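Local coordinates for protein titin (Homo sapiens, PDB 1WAA) that acts as a giant elastic filament of the muscle sarcomere, whose I-band immunoglobulin domains, this one among them, resist unfolding under stretch, at residues D50-E55 / I61-N66; Y13-F18 / A23-E28; E74-F77 / T82-A85. All blocks are in the same frame, centred on the assembly; numbering follows the deposited sequence.

Contact 1 (D50-E55 / I61-N66). With ZN (zinc ion), chain Y.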
loop_
_atom_site.group_PDB
_atom_site.type_symbol
_atom_site.label_atom_id
_atom_site.label_comp_id
_atom_site.label_asym_id
_atom_site.label_seq_id
_atom_site.Cartn_x
_atom_site.Cartn_y
_atom_site.Cartn_z
ATOM N N ASP E 50 9.051 20.071 -6.473
ATOM C CA ASP E 50 10.203 19.882 -7.368
ATOM C C ASP E 50 11.076 18.667 -7.000
ATOM O O ASP E 50 12.030 18.343 -7.698
ATOM C CB ASP E 50 11.051 21.170 -7.424
ATOM C CG ASP E 50 10.249 22.397 -7.919
ATOM O OD1 ASP E 50 9.243 22.215 -8.657
ATOM O OD2 ASP E 50 10.594 23.571 -7.598
ATOM N N CYS E 51 10.751 17.997 -5.895
ATOM C CA CYS E 51 11.571 16.913 -5.397
ATOM C C CYS E 51 10.674 15.795 -4.867
ATOM O O CYS E 51 10.308 15.780 -3.693
ATOM C CB CYS E 51 12.504 17.422 -4.312
ATOM S SG CYS E 51 13.500 16.111 -3.635
ATOM N N GLU E 52 10.310 14.868 -5.749
ATOM C CA GLU E 52 9.257 13.889 -5.437
ATOM C C GLU E 52 9.891 12.544 -5.127
ATOM O O GLU E 52 10.729 12.055 -5.879
ATOM C CB GLU E 52 8.261 13.787 -6.596
ATOM C CG GLU E 52 7.351 15.023 -6.702
ATOM C CD GLU E 52 6.729 15.246 -8.084
ATOM O OE1 GLU E 52 7.288 14.800 -9.101
ATOM O OE2 GLU E 52 5.693 15.931 -8.166
ATOM N N ILE E 53 9.504 11.974 -3.997
ATOM C CA ILE E 53 10.033 10.706 -3.497
ATOM C C ILE E 53 8.900 9.671 -3.580
ATOM O O ILE E 53 7.850 9.840 -2.967
ATOM C CB ILE E 53 10.531 10.865 -2.036
ATOM C CG1 ILE E 53 11.662 11.903 -1.963
ATOM C CG2 ILE E 53 11.017 9.550 -1.455
ATOM C CD1 ILE E 53 12.189 12.167 -0.537
ATOM N N ILE E 54 9.129 8.633 -4.375
ATOM C CA ILE E 54 8.106 7.670 -4.785
ATOM C C ILE E 54 8.525 6.267 -4.355
ATOM O O ILE E 54 9.715 5.896 -4.481
ATOM C CB ILE E 54 7.967 7.687 -6.359
ATOM C CG1 ILE E 54 7.650 9.107 -6.892
ATOM C CG2 ILE E 54 7.023 6.554 -6.888
ATOM C CD1 ILE E 54 6.278 9.607 -6.633
ATOM N N GLU E 55 7.569 5.508 -3.820
ATOM C CA GLU E 55 7.778 4.073 -3.554
ATOM C C GLU E 55 6.597 3.250 -4.062
ATOM O O GLU E 55 5.428 3.622 -3.889
ATOM C CB GLU E 55 7.999 3.817 -2.069
ATOM N N ILE E 61 11.695 5.521 -6.447
ATOM C CA ILE E 61 11.961 6.505 -7.484
ATOM C C ILE E 61 12.178 7.877 -6.896
ATOM O O ILE E 61 11.530 8.236 -5.916
ATOM C CB ILE E 61 10.807 6.487 -8.502
ATOM C CG1 ILE E 61 10.849 5.180 -9.309
ATOM C CG2 ILE E 61 10.804 7.749 -9.427
ATOM C CD1 ILE E 61 9.505 4.706 -9.777
ATOM N N LEU E 62 13.089 8.643 -7.494
ATOM C CA LEU E 62 13.279 10.031 -7.115
ATOM C C LEU E 62 13.130 10.866 -8.375
ATOM O O LEU E 62 13.803 10.579 -9.377
ATOM C CB LEU E 62 14.687 10.246 -6.574
ATOM C CG LEU E 62 15.052 11.707 -6.286
ATOM C CD1 LEU E 62 14.229 12.251 -5.133
ATOM C CD2 LEU E 62 16.504 11.821 -5.976
ATOM N N ILE E 63 12.232 11.848 -8.331
ATOM C CA ILE E 63 12.062 12.814 -9.429
ATOM C C ILE E 63 12.504 14.219 -8.995
ATOM O O ILE E 63 12.042 14.726 -7.976
ATOM C CB ILE E 63 10.610 12.891 -9.968
ATOM C CG1 ILE E 63 10.011 11.494 -10.154
ATOM C CG2 ILE E 63 10.606 13.655 -11.314
ATOM C CD1 ILE E 63 8.525 11.493 -10.507
ATOM N N LEU E 64 13.403 14.815 -9.769
ATOM C CA LEU E 64 13.890 16.166 -9.498
ATOM C C LEU E 64 13.602 17.022 -10.729
ATOM O O LEU E 64 14.136 16.786 -11.814
ATOM C CB LEU E 64 15.391 16.146 -9.183
ATOM C CG LEU E 64 15.932 15.173 -8.114
ATOM C CD1 LEU E 64 17.464 15.077 -8.177
ATOM C CD2 LEU E 64 15.479 15.560 -6.697
ATOM N N HIS E 65 12.709 17.981 -10.549
ATOM C CA HIS E 65 12.252 18.856 -11.600
ATOM C C HIS E 65 13.107 20.085 -11.620
ATOM O O HIS E 65 13.696 20.462 -10.594
ATOM C CB HIS E 65 10.830 19.287 -11.301
ATOM C CG HIS E 65 9.818 18.211 -11.515
ATOM N ND1 HIS E 65 9.437 17.794 -12.771
ATOM C CD2 HIS E 65 9.092 17.481 -10.639
ATOM C CE1 HIS E 65 8.526 16.848 -12.659
ATOM N NE2 HIS E 65 8.292 16.647 -11.376
ATOM N N ASN E 66 13.145 20.731 -12.788
ATOM C CA ASN E 66 13.817 22.003 -12.942
ATOM C C ASN E 66 15.237 21.959 -12.348
ATOM O O ASN E 66 15.615 22.791 -11.512
ATOM C CB ASN E 66 12.935 23.107 -12.350
ATOM C CG ASN E 66 13.162 24.447 -13.002
ATOM O OD1 ASN E 66 14.191 25.073 -12.788
ATOM N ND2 ASN E 66 12.190 24.903 -13.805
HETATM ZN ZN ZN Y . 6.586 15.585 -10.728
HETATM O O HOH W 1 14.759 19.251 -7.806
HETATM O O HOH W 2 4.827 16.922 -10.852
#
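Glu52 and His65 meet at a zinc ion, which binds Glu52 OE1 at 1.9 Å and His65 NE2 at 2.1 Å. The carboxylate comes to the edge of the imidazole, its CD in the ring plane, with the two planes turned 79° apart. In both residues CG lies anti to the carbonyl carbon (chi1 -73°), which leads the two groups to the same metal. Water 2 and an acidic side chain of another chain complete the ligands, so the ion bridges two chains; Glu52 OE2 takes a hydrogen bond from water 2 and forms a salt bridge with a basic side chain of the other chain. Ile63 CG2 lies over one face of the His65 ring, offset toward its rim, 3.7 Å above the plane.

The backbones belong to the antiparallel D–E hairpin of an immunoglobulin I-set sandwich, 51-56 being an edge strand of its sheet within the chain. Glu52 N to Ile63 O (2.8 Å) and Ile63 N to Glu52 O (2.9 Å) form a reciprocal pair. Ile54 and Ile61 form the next such pair, while His65 N reaches Asp50 O and water 1 links that oxygen to His65 O.

Apolar contacts occur on both faces. Cys51 SG touches Leu64 CD2 at 3.7 Å, and Ile53 CG1 meets Leu62 CD1, these last two residues resting on Trp38 of strand 37-40. On the other face, the one bearing Glu52 and the zinc, Ile54 CB packs on Ile61 CB at 3.8 Å.

Contact 2 (Y13-F18 / A23-E28). With ZN (zinc ion), chain G; ZN (zinc ion), chain H.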
loop_
_atom_site.group_PDB
_atom_site.type_symbol
_atom_site.label_atom_id
_atom_site.label_comp_id
_atom_site.label_asym_id
_atom_site.label_seq_id
_atom_site.Cartn_x
_atom_site.Cartn_y
_atom_site.Cartn_z
ATOM N N TYR E 13 21.573 4.144 -11.473
ATOM C CA TYR E 13 22.595 4.538 -12.450
ATOM C C TYR E 13 22.534 6.032 -12.731
ATOM O O TYR E 13 21.533 6.703 -12.420
ATOM C CB TYR E 13 22.583 3.693 -13.750
ATOM C CG TYR E 13 21.242 3.551 -14.435
ATOM C CD1 TYR E 13 20.327 4.628 -14.479
ATOM C CD2 TYR E 13 20.888 2.337 -15.055
ATOM C CE1 TYR E 13 19.082 4.496 -15.102
ATOM C CE2 TYR E 13 19.644 2.187 -15.696
ATOM C CZ TYR E 13 18.745 3.272 -15.708
ATOM O OH TYR E 13 17.521 3.137 -16.330
ATOM N N GLY E 14 23.639 6.544 -13.271
ATOM C CA GLY E 14 23.806 7.965 -13.519
ATOM C C GLY E 14 22.796 8.471 -14.515
ATOM O O GLY E 14 22.387 7.724 -15.410
ATOM N N VAL E 15 22.392 9.732 -14.333
ATOM C CA VAL E 15 21.462 10.446 -15.207
ATOM C C VAL E 15 22.120 11.752 -15.618
ATOM O O VAL E 15 22.772 12.419 -14.802
ATOM C CB VAL E 15 20.121 10.772 -14.481
ATOM C CG1 VAL E 15 19.181 11.614 -15.360
ATOM C CG2 VAL E 15 19.427 9.481 -14.023
ATOM N N GLU E 16 21.971 12.066 -16.936
ATOM C CA GLU E 16 22.392 13.421 -17.301
ATOM C C GLU E 16 21.226 14.178 -17.952
ATOM O O GLU E 16 20.483 13.627 -18.778
ATOM C CB GLU E 16 23.573 13.375 -18.291
ATOM C CG GLU E 16 23.963 11.962 -18.767
ATOM C CD GLU E 16 24.446 11.979 -20.233
ATOM O OE2 GLU E 16 25.294 12.821 -20.636
ATOM N N VAL E 17 21.028 15.423 -17.497
ATOM C CA VAL E 17 19.963 16.285 -17.991
ATOM C C VAL E 17 20.560 17.649 -18.262
ATOM O O VAL E 17 21.618 17.961 -17.747
ATOM C CB VAL E 17 18.726 16.415 -17.003
ATOM C CG1 VAL E 17 17.996 15.067 -16.812
ATOM C CG2 VAL E 17 19.101 17.048 -15.668
ATOM N N PHE E 18 19.875 18.445 -19.072
ATOM C CA PHE E 18 20.219 19.845 -19.287
ATOM C C PHE E 18 19.523 20.734 -18.250
ATOM O O PHE E 18 18.541 20.319 -17.627
ATOM C CB PHE E 18 19.837 20.259 -20.707
ATOM C CG PHE E 18 20.676 19.597 -21.773
ATOM C CD1 PHE E 18 20.141 18.591 -22.572
ATOM C CD2 PHE E 18 22.010 19.984 -21.979
ATOM C CE1 PHE E 18 20.918 17.972 -23.558
ATOM C CE2 PHE E 18 22.792 19.381 -22.961
ATOM C CZ PHE E 18 22.248 18.373 -23.751
ATOM N N ALA E 23 15.115 15.063 -13.910
ATOM C CA ALA E 23 15.889 13.848 -13.867
ATOM C C ALA E 23 15.112 12.874 -12.990
ATOM O O ALA E 23 14.516 13.283 -12.001
ATOM C CB ALA E 23 17.286 14.139 -13.272
ATOM N N HIS E 24 15.094 11.606 -13.380
ATOM C CA HIS E 24 14.396 10.564 -12.637
ATOM C C HIS E 24 15.435 9.530 -12.308
ATOM O O HIS E 24 16.217 9.155 -13.175
ATOM C CB HIS E 24 13.329 9.899 -13.511
ATOM C CG HIS E 24 12.364 10.871 -14.128
ATOM N ND1 HIS E 24 12.466 11.300 -15.434
ATOM C CD2 HIS E 24 11.266 11.484 -13.619
ATOM C CE1 HIS E 24 11.486 12.153 -15.696
ATOM N NE2 HIS E 24 10.743 12.284 -14.611
ATOM N N PHE E 25 15.476 9.108 -11.046
ATOM C CA PHE E 25 16.350 8.019 -10.616
ATOM C C PHE E 25 15.466 6.854 -10.160
ATOM O O PHE E 25 14.311 7.048 -9.697
ATOM C CB PHE E 25 17.227 8.469 -9.467
ATOM C CG PHE E 25 18.318 9.402 -9.884
ATOM C CD1 PHE E 25 19.563 8.910 -10.237
ATOM C CD2 PHE E 25 18.093 10.779 -9.959
ATOM C CE1 PHE E 25 20.600 9.780 -10.629
ATOM C CE2 PHE E 25 19.115 11.641 -10.367
ATOM C CZ PHE E 25 20.363 11.131 -10.696
ATOM N N GLU E 26 16.028 5.658 -10.268
ATOM C CA GLU E 26 15.251 4.450 -10.083
ATOM C C GLU E 26 16.134 3.382 -9.435
ATOM O O GLU E 26 17.232 3.101 -9.913
ATOM C CB GLU E 26 14.789 3.997 -11.468
ATOM C CG GLU E 26 14.004 2.721 -11.472
ATOM C CD GLU E 26 13.680 2.234 -12.856
ATOM O OE1 GLU E 26 12.720 1.460 -12.999
ATOM O OE2 GLU E 26 14.371 2.608 -13.806
ATOM N N ILE E 27 15.660 2.791 -8.342
ATOM C CA ILE E 27 16.374 1.643 -7.751
ATOM C C ILE E 27 15.391 0.561 -7.362
ATOM O O ILE E 27 14.274 0.861 -6.930
ATOM C CB ILE E 27 17.242 2.064 -6.547
ATOM C CG1 ILE E 27 18.042 0.884 -5.985
ATOM C CG2 ILE E 27 16.408 2.669 -5.466
ATOM C CD1 ILE E 27 19.034 1.300 -4.946
ATOM N N GLU E 28 15.795 -0.699 -7.516
ATOM C CA GLU E 28 14.927 -1.818 -7.157
ATOM C C GLU E 28 15.548 -2.643 -6.037
ATOM O O GLU E 28 16.714 -3.048 -6.117
ATOM C CB GLU E 28 14.678 -2.701 -8.377
ATOM C CG GLU E 28 13.484 -3.628 -8.221
ATOM C CD GLU E 28 13.252 -4.438 -9.482
ATOM O OE1 GLU E 28 13.511 -5.668 -9.461
ATOM O OE2 GLU E 28 12.844 -3.834 -10.504
HETATM ZN ZN ZN G . 13.311 10.493 -16.880
HETATM ZN ZN ZN H . 13.216 0.373 -14.411
HETATM O O HOH W 3 18.674 5.555 -11.798
HETATM O O HOH W 4 15.219 4.784 -14.888
HETATM O O HOH W 5 15.673 11.006 -16.623
HETATM O O HOH W 6 14.492 -1.289 -13.789
#
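Val15 CG2 sits over one face of the Phe25 ring, 3.8 Å from the centroid and 19° off the ring normal, a CH-pi contact displaced toward the rim near CE1. With CG1 anti to its backbone N (chi1 176°), Val15 turns its other methyl, CG2, to the ring and also brings it to 3.3 Å from His24 O. Val75 and Leu88, from strands 73-79 and 82-91, add to the packing around Phe25. The second pair of flat groups, the Tyr13 phenol and the Glu26 carboxylate, lie side by side and point the same way, their planes 83° apart. Tyr13 OH is joined to Glu26 OE2 through water 4, 2.6 Å from that carboxylate oxygen.

Farther along, Ala23 CB rests against two valines, 3.8 Å from Val15 CG1 and 3.7 Å from Val17 CG1. The strands run antiparallel but belong to different sheets of the sandwich, their axes 7.4 Å apart; the backbones of Val15 and Val17 hydrogen-bond instead to strand 82-91, at Asn87, Lys89 and Lys91, and that A'–G pairing is held to be the main mechanical resistance of titin I27. Water 3 accepts from both Tyr13 N, in the loop before strand 15-18, and Glu26 N.

His24 and Glu26 bind zinc: His24 ND1 holds one ion, and Glu26 OE1 binds another at 1.9 Å, with OE2 a longer second ligand at 2.6 Å, each ion also bound by another chain. The chemistry is therefore divided, with methyls and a ring packing between the sheets while water and metal serve the polar groups.

Contact 3 (E74-F77 / T82-A85). Unlike the reference sequence in segment 82-85: Thr82 (reference Ala).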
loop_
_atom_site.group_PDB
_atom_site.type_symbol
_atom_site.label_atom_id
_atom_site.label_comp_id
_atom_site.label_asym_id
_atom_site.label_seq_id
_atom_site.Cartn_x
_atom_site.Cartn_y
_atom_site.Cartn_z
ATOM N N GLU E 74 26.430 13.468 -6.517
ATOM C CA GLU E 74 25.987 12.122 -6.185
ATOM C C GLU E 74 24.626 12.064 -5.518
ATOM O O GLU E 74 24.372 12.722 -4.499
ATOM C CB GLU E 74 27.019 11.433 -5.290
ATOM C CG GLU E 74 26.642 10.030 -4.856
ATOM C CD GLU E 74 27.563 9.541 -3.744
ATOM O OE1 GLU E 74 28.579 8.868 -4.053
ATOM O OE2 GLU E 74 27.294 9.869 -2.561
ATOM N N VAL E 75 23.781 11.222 -6.092
ATOM C CA VAL E 75 22.494 10.896 -5.541
ATOM C C VAL E 75 22.687 9.534 -4.885
ATOM O O VAL E 75 23.249 8.617 -5.493
ATOM C CB VAL E 75 21.440 10.853 -6.673
ATOM C CG1 VAL E 75 20.144 10.137 -6.230
ATOM C CG2 VAL E 75 21.158 12.274 -7.197
ATOM N N SER E 76 22.256 9.400 -3.635
ATOM C CA SER E 76 22.378 8.117 -2.951
ATOM C C SER E 76 21.054 7.693 -2.314
ATOM O O SER E 76 20.167 8.522 -2.049
ATOM C CB SER E 76 23.520 8.132 -1.926
ATOM O OG SER E 76 23.251 9.044 -0.874
ATOM N N PHE E 77 20.912 6.385 -2.107
ATOM C CA PHE E 77 19.696 5.837 -1.525
ATOM C C PHE E 77 20.121 4.824 -0.477
ATOM O O PHE E 77 21.098 4.115 -0.672
ATOM C CB PHE E 77 18.888 5.141 -2.609
ATOM C CG PHE E 77 17.654 4.428 -2.097
ATOM C CD1 PHE E 77 17.704 3.066 -1.754
ATOM C CD2 PHE E 77 16.437 5.121 -1.957
ATOM C CE1 PHE E 77 16.566 2.394 -1.312
ATOM C CE2 PHE E 77 15.290 4.473 -1.486
ATOM C CZ PHE E 77 15.339 3.098 -1.174
ATOM N N THR E 82 20.692 -1.928 2.481
ATOM C CA THR E 82 20.994 -1.698 1.066
ATOM C C THR E 82 21.309 -0.237 0.772
ATOM O O THR E 82 20.566 0.667 1.175
ATOM C CB THR E 82 19.784 -2.086 0.247
ATOM O OG1 THR E 82 18.925 -0.964 0.088
ATOM C CG2 THR E 82 18.988 -3.156 0.928
ATOM N N LYS E 83 22.407 -0.030 0.051
ATOM C CA LYS E 83 22.833 1.319 -0.364
ATOM C C LYS E 83 23.279 1.319 -1.838
ATOM O O LYS E 83 23.800 0.319 -2.352
ATOM C CB LYS E 83 23.973 1.834 0.543
ATOM C CG LYS E 83 25.180 2.388 -0.236
ATOM C CD LYS E 83 25.579 3.835 0.146
ATOM C CE LYS E 83 24.613 4.896 -0.403
ATOM N NZ LYS E 83 23.481 5.193 0.508
ATOM N N SER E 84 22.972 2.417 -2.524
ATOM C CA SER E 84 23.348 2.604 -3.922
ATOM C C SER E 84 23.593 4.092 -4.114
ATOM O O SER E 84 22.933 4.914 -3.451
ATOM C CB SER E 84 22.211 2.154 -4.841
ATOM O OG SER E 84 22.673 1.985 -6.165
ATOM N N ALA E 85 24.545 4.423 -4.991
ATOM C CA ALA E 85 24.838 5.797 -5.398
ATOM C C ALA E 85 25.099 5.854 -6.890
ATOM O O ALA E 85 25.675 4.927 -7.466
ATOM C CB ALA E 85 26.032 6.356 -4.643
HETATM O O HOH W 7 22.469 7.853 1.195
#
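Phe77 and Ser84 pair across the F–G beta hairpin of the immunoglobulin fold, in the sheet that also carries strands 15-18 and 37-40. Their backbones form a hydrogen-bonded antiparallel pair: Phe77 N donates to Ser84 O at 2.8 Å, and Ser84 N returns a 3.1 Å bond to Phe77 O. The neighbouring non-hydrogen-bonded pair, Ser76 and Ala85, brings the backbones closer, with the CA atoms 4.2 Å apart and Ser76 CA 3.3 Å from Ser84 O.

The two faces of the hairpin differ. Phe77 and Ser84 turn inward, between the sheets. The Phe77 ring stands edge-to-face with Trp38, also meets His60 and packs against Ile27, while Thr82 OG1 lies at its edge, near the ring plane. Thr82, which differs from the reference sequence, has its hydroxyl bonded to Ala79 O, within the same hairpin, and Ser84 OG bonds to Leu12 N. Both buried hydroxyls thus have partners.

On the outer face Glu74, extended beyond CG, passes alongside the Ala85 methyl, with OE1 3.6 Å from Ala85 CB. Lys83 does not stretch away; bends along its chain carry CE across Ser76 CB, at 3.7 Å, and return the ammonium group to the backbone. There water 7 accepts from Lys83 NZ and bonds with Ser76 OG. Phe77 O consequently takes two donors: Ser84 N and Lys83 NZ, the latter 2.9 Å from the oxygen and above the carbonyl plane, 67° out of it.

How the contacts relate
The three contacts draw on both sheets of one sandwich. Contacts 1 and 3 are mostly buried hairpins in opposite sheets, tied by direct backbone bonds, whereas contact 2, only partly buried, brings together a strand from each sheet and relies on side-chain packing and water. Contact 1 adjoins contact 2 within a sheet through the backbone pairs Leu62–Phe25 and Leu64–Ala23; contacts 2 and 3 meet in the core, where Ile27 reaches Phe77 and Ser84 and Phe25 reaches Val75. Val75 also touches Leu62 of contact 1. Toward the surface the chemistry diverges: contacts 1 and 2 carry zinc shared with other chains, while contact 3, untouched by any other chain of the assembly, uses a lysine bent back to a carbonyl of the partner strand.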